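Local coordinates for protein FAD dependent oxidoreductase (Chelativorans sp. BNC1, PDB 6PXS) that oxidises iminodiacetate as an FAD-dependent oxidase of the DadA oxidoreductase family, probably in the bacterial breakdown of EDTA, at residues A[314-328]-A[358-370]. Residues are numbered along the deposited sequence; the frame is centred on the assembly and turned at random.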
ATOM      1  N   ARG A 314       8.593 -11.947 -33.036  1.00 53.84           N
ATOM      2  CA  ARG A 314       9.431 -13.069 -32.646  1.00 53.23           C
ATOM      3  C   ARG A 314      10.504 -12.607 -31.661  1.00 49.60           C
ATOM      4  O   ARG A 314      10.984 -11.473 -31.743  1.00 48.43           O
ATOM      5  CB  ARG A 314      10.085 -13.705 -33.871  1.00 60.33           C
ATOM      6  CG  ARG A 314      11.127 -12.842 -34.567  1.00 66.13           C
ATOM      7  CD  ARG A 314      11.712 -13.563 -35.777  1.00 70.39           C
ATOM      8  NE  ARG A 314      12.767 -12.789 -36.428  1.00 75.24           N
ATOM      9  CZ  ARG A 314      12.564 -11.879 -37.377  1.00 79.52           C
ATOM     10  NH1 ARG A 314      13.595 -11.233 -37.901  1.00 81.00           N
ATOM     11  NH2 ARG A 314      11.336 -11.609 -37.803  1.00 80.72           N
ATOM     12  N   PRO A 315      10.899 -13.468 -30.714  1.00 48.08           N
ATOM     13  CA  PRO A 315      11.853 -13.032 -29.687  1.00 46.59           C
ATOM     14  C   PRO A 315      13.262 -12.838 -30.222  1.00 47.74           C
ATOM     15  O   PRO A 315      13.526 -13.039 -31.411  1.00 48.44           O
ATOM     16  CB  PRO A 315      11.808 -14.168 -28.653  1.00 47.34           C
ATOM     17  CG  PRO A 315      10.656 -15.037 -29.040  1.00 46.63           C
ATOM     18  CD  PRO A 315      10.487 -14.865 -30.506  1.00 49.60           C
ATOM     19  N   ILE A 316      14.174 -12.452 -29.333  1.00 48.17           N
ATOM     20  CA  ILE A 316      15.585 -12.268 -29.651  1.00 49.47           C
ATOM     21  C   ILE A 316      16.367 -13.182 -28.719  1.00 54.53           C
ATOM     22  O   ILE A 316      16.406 -12.951 -27.504  1.00 55.23           O
ATOM     23  CB  ILE A 316      16.028 -10.808 -29.491  1.00 47.09           C
ATOM     24  CG1 ILE A 316      15.261  -9.910 -30.465  1.00 48.41           C
ATOM     25  CG2 ILE A 316      17.531 -10.683 -29.710  1.00 48.61           C
ATOM     26  CD1 ILE A 316      15.572  -8.433 -30.320  1.00 47.65           C
ATOM     27  N   LEU A 317      16.988 -14.217 -29.282  1.00 54.80           N
ATOM     28  CA  LEU A 317      17.740 -15.189 -28.500  1.00 54.67           C
ATOM     29  C   LEU A 317      18.988 -15.594 -29.265  1.00 58.40           C
ATOM     30  O   LEU A 317      18.913 -15.900 -30.458  1.00 63.17           O
ATOM     31  CB  LEU A 317      16.892 -16.429 -28.198  1.00 55.67           C
ATOM     32  CG  LEU A 317      15.500 -16.190 -27.612  1.00 56.32           C
ATOM     33  CD1 LEU A 317      14.718 -17.489 -27.589  1.00 57.96           C
ATOM     34  CD2 LEU A 317      15.591 -15.605 -26.217  1.00 57.53           C
ATOM     35  N   GLY A 318      20.125 -15.598 -28.581  1.00 58.00           N
ATOM     36  CA  GLY A 318      21.368 -16.080 -29.150  1.00 60.62           C
ATOM     37  C   GLY A 318      22.524 -15.137 -28.878  1.00 59.61           C
ATOM     38  O   GLY A 318      22.366 -14.033 -28.363  1.00 60.78           O
ATOM     39  N   ARG A 319      23.711 -15.612 -29.248  1.00 54.36           N
ATOM     40  CA  ARG A 319      24.925 -14.834 -29.060  1.00 53.62           C
ATOM     41  C   ARG A 319      24.922 -13.606 -29.961  1.00 50.41           C
ATOM     42  O   ARG A 319      24.315 -13.591 -31.034  1.00 50.23           O
ATOM     43  CB  ARG A 319      26.158 -15.688 -29.350  1.00 56.90           C
ATOM     44  CG  ARG A 319      26.430 -16.741 -28.294  1.00 57.54           C
ATOM     45  CD  ARG A 319      27.687 -17.533 -28.598  1.00 54.37           C
ATOM     46  NE  ARG A 319      28.047 -18.408 -27.486  1.00 54.00           N
ATOM     47  CZ  ARG A 319      28.646 -17.996 -26.374  1.00 55.03           C
ATOM     48  NH1 ARG A 319      28.955 -16.715 -26.214  1.00 55.06           N
ATOM     49  NH2 ARG A 319      28.932 -18.865 -25.414  1.00 54.69           N
ATOM     50  N   VAL A 320      25.619 -12.568 -29.512  1.00 48.20           N
ATOM     51  CA  VAL A 320      25.698 -11.317 -30.259  1.00 46.40           C
ATOM     52  C   VAL A 320      26.788 -11.452 -31.315  1.00 48.52           C
ATOM     53  O   VAL A 320      27.936 -11.771 -30.976  1.00 43.44           O
ATOM     54  CB  VAL A 320      25.969 -10.127 -29.326  1.00 44.45           C
ATOM     55  CG1 VAL A 320      26.099  -8.840 -30.130  1.00 42.37           C
ATOM     56  CG2 VAL A 320      24.856 -10.011 -28.298  1.00 44.69           C
ATOM     57  N   PRO A 321      26.488 -11.233 -32.593  1.00 51.34           N
ATOM     58  CA  PRO A 321      27.542 -11.310 -33.610  1.00 54.22           C
ATOM     59  C   PRO A 321      28.633 -10.278 -33.369  1.00 58.60           C
ATOM     60  O   PRO A 321      28.363  -9.142 -32.977  1.00 59.10           O
ATOM     61  CB  PRO A 321      26.792 -11.044 -34.920  1.00 52.02           C
ATOM     62  CG  PRO A 321      25.376 -11.361 -34.626  1.00 50.05           C
ATOM     63  CD  PRO A 321      25.164 -10.999 -33.196  1.00 49.63           C
ATOM     64  N   GLN A 322      29.875 -10.693 -33.607  1.00 60.45           N
ATOM     65  CA  GLN A 322      31.083  -9.881 -33.535  1.00 63.22           C
ATOM     66  C   GLN A 322      31.450  -9.484 -32.111  1.00 61.53           C
ATOM     67  O   GLN A 322      32.422  -8.741 -31.925  1.00 58.39           O
ATOM     68  CB  GLN A 322      30.975  -8.620 -34.405  1.00 68.68           C
ATOM     69  CG  GLN A 322      30.479  -8.920 -35.810  1.00 72.79           C
ATOM     70  CD  GLN A 322      30.417  -7.685 -36.675  1.00 78.64           C
ATOM     71  OE1 GLN A 322      31.175  -6.737 -36.475  1.00 83.01           O
ATOM     72  NE2 GLN A 322      29.506  -7.683 -37.641  1.00 78.50           N
ATOM     73  N   ILE A 323      30.727  -9.961 -31.100  1.00 60.21           N
ATOM     74  CA  ILE A 323      31.023  -9.666 -29.703  1.00 57.97           C
ATOM     75  C   ILE A 323      31.095 -10.987 -28.953  1.00 60.24           C
ATOM     76  O   ILE A 323      30.127 -11.756 -28.948  1.00 59.97           O
ATOM     77  CB  ILE A 323      29.970  -8.737 -29.080  1.00 56.04           C
ATOM     78  CG1 ILE A 323      29.901  -7.434 -29.880  1.00 56.61           C
ATOM     79  CG2 ILE A 323      30.298  -8.467 -27.616  1.00 55.94           C
ATOM     80  CD1 ILE A 323      29.027  -6.366 -29.257  1.00 59.25           C
ATOM     81  N   ALA A 324      32.236 -11.248 -28.323  1.00 62.76           N
ATOM     82  CA  ALA A 324      32.464 -12.496 -27.616  1.00 63.64           C
ATOM     83  C   ALA A 324      31.975 -12.395 -26.178  1.00 66.41           C
ATOM     84  O   ALA A 324      31.999 -11.324 -25.565  1.00 65.78           O
ATOM     85  CB  ALA A 324      33.949 -12.862 -27.634  1.00 62.70           C
ATOM     86  N   GLY A 325      31.527 -13.529 -25.645  1.00 66.38           N
ATOM     87  CA  GLY A 325      31.121 -13.591 -24.255  1.00 68.61           C
ATOM     88  C   GLY A 325      29.858 -12.827 -23.932  1.00 71.65           C
ATOM     89  O   GLY A 325      29.718 -12.324 -22.812  1.00 71.55           O
ATOM     90  N   LEU A 326      28.930 -12.722 -24.882  1.00 71.55           N
ATOM     91  CA  LEU A 326      27.680 -12.009 -24.668  1.00 66.67           C
ATOM     92  C   LEU A 326      26.534 -12.798 -25.280  1.00 62.77           C
ATOM     93  O   LEU A 326      26.649 -13.318 -26.393  1.00 62.59           O
ATOM     94  CB  LEU A 326      27.726 -10.599 -25.274  1.00 69.10           C
ATOM     95  CG  LEU A 326      26.453  -9.760 -25.119  1.00 67.16           C
ATOM     96  CD1 LEU A 326      26.081  -9.608 -23.653  1.00 65.86           C
ATOM     97  CD2 LEU A 326      26.626  -8.396 -25.771  1.00 66.74           C
ATOM     98  N   THR A 327      25.430 -12.878 -24.543  1.00 59.47           N
ATOM     99  CA  THR A 327      24.228 -13.565 -24.992  1.00 55.50           C
ATOM    100  C   THR A 327      23.021 -12.757 -24.540  1.00 54.62           C
ATOM    101  O   THR A 327      22.975 -12.284 -23.402  1.00 52.59           O
ATOM    102  CB  THR A 327      24.158 -14.992 -24.432  1.00 54.57           C
ATOM    103  OG1 THR A 327      25.367 -15.692 -24.754  1.00 56.48           O
ATOM    104  CG2 THR A 327      22.972 -15.743 -25.011  1.00 53.07           C
ATOM    105  N   ILE A 328      22.050 -12.596 -25.435  1.00 52.54           N
ATOM    106  CA  ILE A 328      20.896 -11.741 -25.192  1.00 48.90           C
ATOM    107  C   ILE A 328      19.629 -12.576 -25.278  1.00 45.59           C
ATOM    108  O   ILE A 328      19.477 -13.403 -26.183  1.00 42.05           O
ATOM    109  CB  ILE A 328      20.838 -10.568 -26.192  1.00 51.65           C
ATOM    110  CG1 ILE A 328      22.101  -9.714 -26.075  1.00 54.40           C
ATOM    111  CG2 ILE A 328      19.594  -9.715 -25.952  1.00 51.35           C
ATOM    112  CD1 ILE A 328      22.163  -8.575 -27.071  1.00 56.35           C
ATOM    113  N   VAL A 358      16.361 -26.123 -31.089  1.00 65.22           N
ATOM    114  CA  VAL A 358      15.694 -25.457 -32.204  1.00 62.71           C
ATOM    115  C   VAL A 358      16.699 -24.525 -32.872  1.00 62.65           C
ATOM    116  O   VAL A 358      17.432 -23.810 -32.173  1.00 62.00           O
ATOM    117  CB  VAL A 358      14.450 -24.686 -31.735  1.00 58.07           C
ATOM    118  CG1 VAL A 358      13.450 -25.631 -31.093  1.00 57.71           C
ATOM    119  CG2 VAL A 358      14.843 -23.581 -30.768  1.00 58.52           C
ATOM    120  N   PRO A 359      16.777 -24.497 -34.202  1.00 65.38           N
ATOM    121  CA  PRO A 359      17.707 -23.568 -34.863  1.00 64.91           C
ATOM    122  C   PRO A 359      17.413 -22.131 -34.460  1.00 65.01           C
ATOM    123  O   PRO A 359      16.330 -21.602 -34.722  1.00 63.31           O
ATOM    124  CB  PRO A 359      17.445 -23.812 -36.353  1.00 66.59           C
ATOM    125  CG  PRO A 359      16.068 -24.359 -36.399  1.00 67.60           C
ATOM    126  CD  PRO A 359      15.936 -25.206 -35.179  1.00 66.15           C
ATOM    127  N   LEU A 360      18.393 -21.501 -33.818  1.00 64.37           N
ATOM    128  CA  LEU A 360      18.227 -20.175 -33.241  1.00 65.17           C
ATOM    129  C   LEU A 360      18.655 -19.055 -34.182  1.00 65.82           C
ATOM    130  O   LEU A 360      18.649 -17.888 -33.774  1.00 66.29           O
ATOM    131  CB  LEU A 360      19.016 -20.076 -31.933  1.00 66.26           C
ATOM    132  CG  LEU A 360      18.506 -20.942 -30.780  1.00 62.67           C
ATOM    133  CD1 LEU A 360      19.494 -20.937 -29.630  1.00 61.38           C
ATOM    134  CD2 LEU A 360      17.145 -20.458 -30.311  1.00 60.90           C
ATOM    135  N   GLU A 361      19.018 -19.373 -35.426  1.00 67.46           N
ATOM    136  CA  GLU A 361      19.439 -18.328 -36.354  1.00 67.92           C
ATOM    137  C   GLU A 361      18.320 -17.321 -36.586  1.00 64.07           C
ATOM    138  O   GLU A 361      18.572 -16.117 -36.715  1.00 60.35           O
ATOM    139  CB  GLU A 361      19.883 -18.943 -37.683  1.00 71.30           C
ATOM    140  CG  GLU A 361      20.997 -19.976 -37.572  1.00 75.42           C
ATOM    141  CD  GLU A 361      20.476 -21.378 -37.310  1.00 79.73           C
ATOM    142  OE1 GLU A 361      20.148 -21.685 -36.143  1.00 79.55           O
ATOM    143  OE2 GLU A 361      20.382 -22.167 -38.274  1.00 81.27           O
ATOM    144  N   ARG A 362      17.074 -17.796 -36.634  1.00 63.31           N
ATOM    145  CA  ARG A 362      15.930 -16.927 -36.881  1.00 63.86           C
ATOM    146  C   ARG A 362      15.642 -15.972 -35.729  1.00 60.55           C
ATOM    147  O   ARG A 362      14.779 -15.100 -35.879  1.00 59.94           O
ATOM    148  CB  ARG A 362      14.689 -17.776 -37.161  1.00 66.97           C
ATOM    149  CG  ARG A 362      14.566 -18.243 -38.602  1.00 68.22           C
ATOM    150  CD  ARG A 362      14.039 -17.134 -39.495  1.00 68.43           C
ATOM    151  NE  ARG A 362      13.887 -17.571 -40.878  1.00 70.13           N
ATOM    152  CZ  ARG A 362      12.872 -18.305 -41.323  1.00 73.91           C
ATOM    153  NH1 ARG A 362      11.913 -18.697 -40.494  1.00 75.02           N
ATOM    154  NH2 ARG A 362      12.817 -18.653 -42.602  1.00 76.54           N
ATOM    155  N   TYR A 363      16.329 -16.111 -34.594  1.00 59.12           N
ATOM    156  CA  TYR A 363      16.101 -15.255 -33.438  1.00 57.23           C
ATOM    157  C   TYR A 363      17.347 -14.504 -32.990  1.00 59.01           C
ATOM    158  O   TYR A 363      17.269 -13.735 -32.026  1.00 57.50           O
ATOM    159  CB  TYR A 363      15.570 -16.082 -32.257  1.00 52.07           C
ATOM    160  CG  TYR A 363      14.469 -17.051 -32.619  1.00 50.09           C
ATOM    161  CD1 TYR A 363      13.167 -16.613 -32.824  1.00 52.27           C
ATOM    162  CD2 TYR A 363      14.730 -18.408 -32.747  1.00 49.36           C
ATOM    163  CE1 TYR A 363      12.159 -17.501 -33.153  1.00 50.42           C
ATOM    164  CE2 TYR A 363      13.730 -19.300 -33.074  1.00 47.99           C
ATOM    165  CZ  TYR A 363      12.447 -18.843 -33.275  1.00 47.51           C
ATOM    166  OH  TYR A 363      11.452 -19.734 -33.602  1.00 48.19           O
ATOM    167  N   SER A 364      18.482 -14.695 -33.652  1.00 64.68           N
ATOM    168  CA  SER A 364      19.720 -14.101 -33.171  1.00 63.98           C
ATOM    169  C   SER A 364      19.618 -12.577 -33.207  1.00 62.60           C
ATOM    170  O   SER A 364      18.994 -12.015 -34.116  1.00 61.79           O
ATOM    171  CB  SER A 364      20.907 -14.559 -34.020  1.00 63.62           C
ATOM    172  OG  SER A 364      20.901 -13.926 -35.287  1.00 63.38           O
ATOM    173  N   PRO A 365      20.218 -11.876 -32.242  1.00 60.82           N
ATOM    174  CA  PRO A 365      20.233 -10.409 -32.310  1.00 59.36           C
ATOM    175  C   PRO A 365      21.145  -9.906 -33.416  1.00 58.78           C
ATOM    176  O   PRO A 365      21.789 -10.699 -34.109  1.00 59.52           O
ATOM    177  CB  PRO A 365      20.746 -10.000 -30.923  1.00 62.04           C
ATOM    178  CG  PRO A 365      21.557 -11.159 -30.466  1.00 60.96           C
ATOM    179  CD  PRO A 365      20.894 -12.381 -31.033  1.00 58.35           C
ATOM    180  N   THR A 366      21.204  -8.591 -33.588  1.00 59.15           N
ATOM    181  CA  THR A 366      22.089  -7.979 -34.564  1.00 59.49           C
ATOM    182  C   THR A 366      23.413  -7.602 -33.909  1.00 63.69           C
ATOM    183  O   THR A 366      23.525  -7.502 -32.685  1.00 63.27           O
ATOM    184  CB  THR A 366      21.439  -6.740 -35.183  1.00 57.29           C
ATOM    185  OG1 THR A 366      21.042  -5.834 -34.144  1.00 58.74           O
ATOM    186  CG2 THR A 366      20.224  -7.132 -36.009  1.00 54.44           C
ATOM    187  N   GLY A 367      24.425  -7.397 -34.747  1.00 67.03           N
ATOM    188  CA  GLY A 367      25.744  -7.055 -34.275  1.00 71.49           C
ATOM    189  C   GLY A 367      25.920  -5.561 -34.103  1.00 77.15           C
ATOM    190  O   GLY A 367      24.994  -4.772 -34.324  1.00 79.01           O
ATOM    191  N   PRO A 368      27.117  -5.142 -33.700  1.00 83.11           N
ATOM    192  CA  PRO A 368      27.372  -3.707 -33.533  1.00 89.88           C
ATOM    193  C   PRO A 368      27.300  -2.968 -34.859  1.00 97.02           C
ATOM    194  O   PRO A 368      27.797  -3.438 -35.885  1.00 98.38           O
ATOM    195  CB  PRO A 368      28.786  -3.661 -32.940  1.00 87.36           C
ATOM    196  CG  PRO A 368      29.407  -4.966 -33.318  1.00 85.56           C
ATOM    197  CD  PRO A 368      28.288  -5.962 -33.346  1.00 82.48           C
ATOM    198  N   GLU A 369      26.668  -1.797 -34.828  1.00105.86           N
ATOM    199  CA  GLU A 369      26.539  -0.932 -35.998  1.00111.64           C
ATOM    200  C   GLU A 369      27.671   0.088 -35.945  1.00113.28           C
ATOM    201  O   GLU A 369      27.593   1.082 -35.219  1.00112.79           O
ATOM    202  CB  GLU A 369      25.170  -0.261 -36.025  1.00114.19           C
ATOM    203  CG  GLU A 369      24.008  -1.243 -36.050  1.00116.04           C
ATOM    204  CD  GLU A 369      22.658  -0.555 -36.114  1.00119.46           C
ATOM    205  OE1 GLU A 369      22.625   0.694 -36.108  1.00121.83           O
ATOM    206  OE2 GLU A 369      21.630  -1.262 -36.172  1.00119.28           O
ATOM    207  N   ALA A 370      28.727  -0.170 -36.714  1.00113.93           N
ATOM    208  CA  ALA A 370      29.918   0.679 -36.734  1.00113.16           C
ATOM    209  C   ALA A 370      29.564   2.161 -36.780  1.00113.21           C
ATOM    210  O   ALA A 370      30.133   2.967 -36.042  1.00112.62           O
ATOM    211  CB  ALA A 370      30.797   0.315 -37.921  1.00111.74           C
TER
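P365 lies among I316, V320 and I328, its CB 3.5 Å from I316 CG2 while its CG meets V320 CG2 and I328 CD1. The CG2 methyl of I316, anti to the backbone N, reaches it, while the CG1 methylene is turned beside that N (chi1 -62°). A proline suits this place: its compact apolar ring fits between the three side chains, with CD against the carbonyl oxygens of G318 and R319. On the strand, L317 N donates to Y363 O (2.8 Å, 151° at the hydrogen), coming from above the carbonyl plane, and I316 CA adds a CH...O contact to the same oxygen. The Y363 ring runs alongside P315, CD1 4.0 Å from P315 CD, with P315 O and R314 CB at its edge. In this Rossmann-type FAD domain, 316-317 is the edge strand of the sheet, paired antiparallel with 326-330, and the C-terminal tail lies along it and the following type II turn, V320 to I323. There P321 packs its CD 3.5 Å from P365 O, and its own carbonyl oxygen lies beside P368 CD; replacing it with a glycine would probably leave P365 O and G367 without their ring neighbour and let the turn flex. The backbone angles of G318 by themselves call for glycine, and a CB would also point at S364 CA. Further out, tyrosine suits position 363 because its hydroxyl reaches the D56 carbonyl in helix 55-76; the D56 carboxylate forms a salt bridge with R362 NH1.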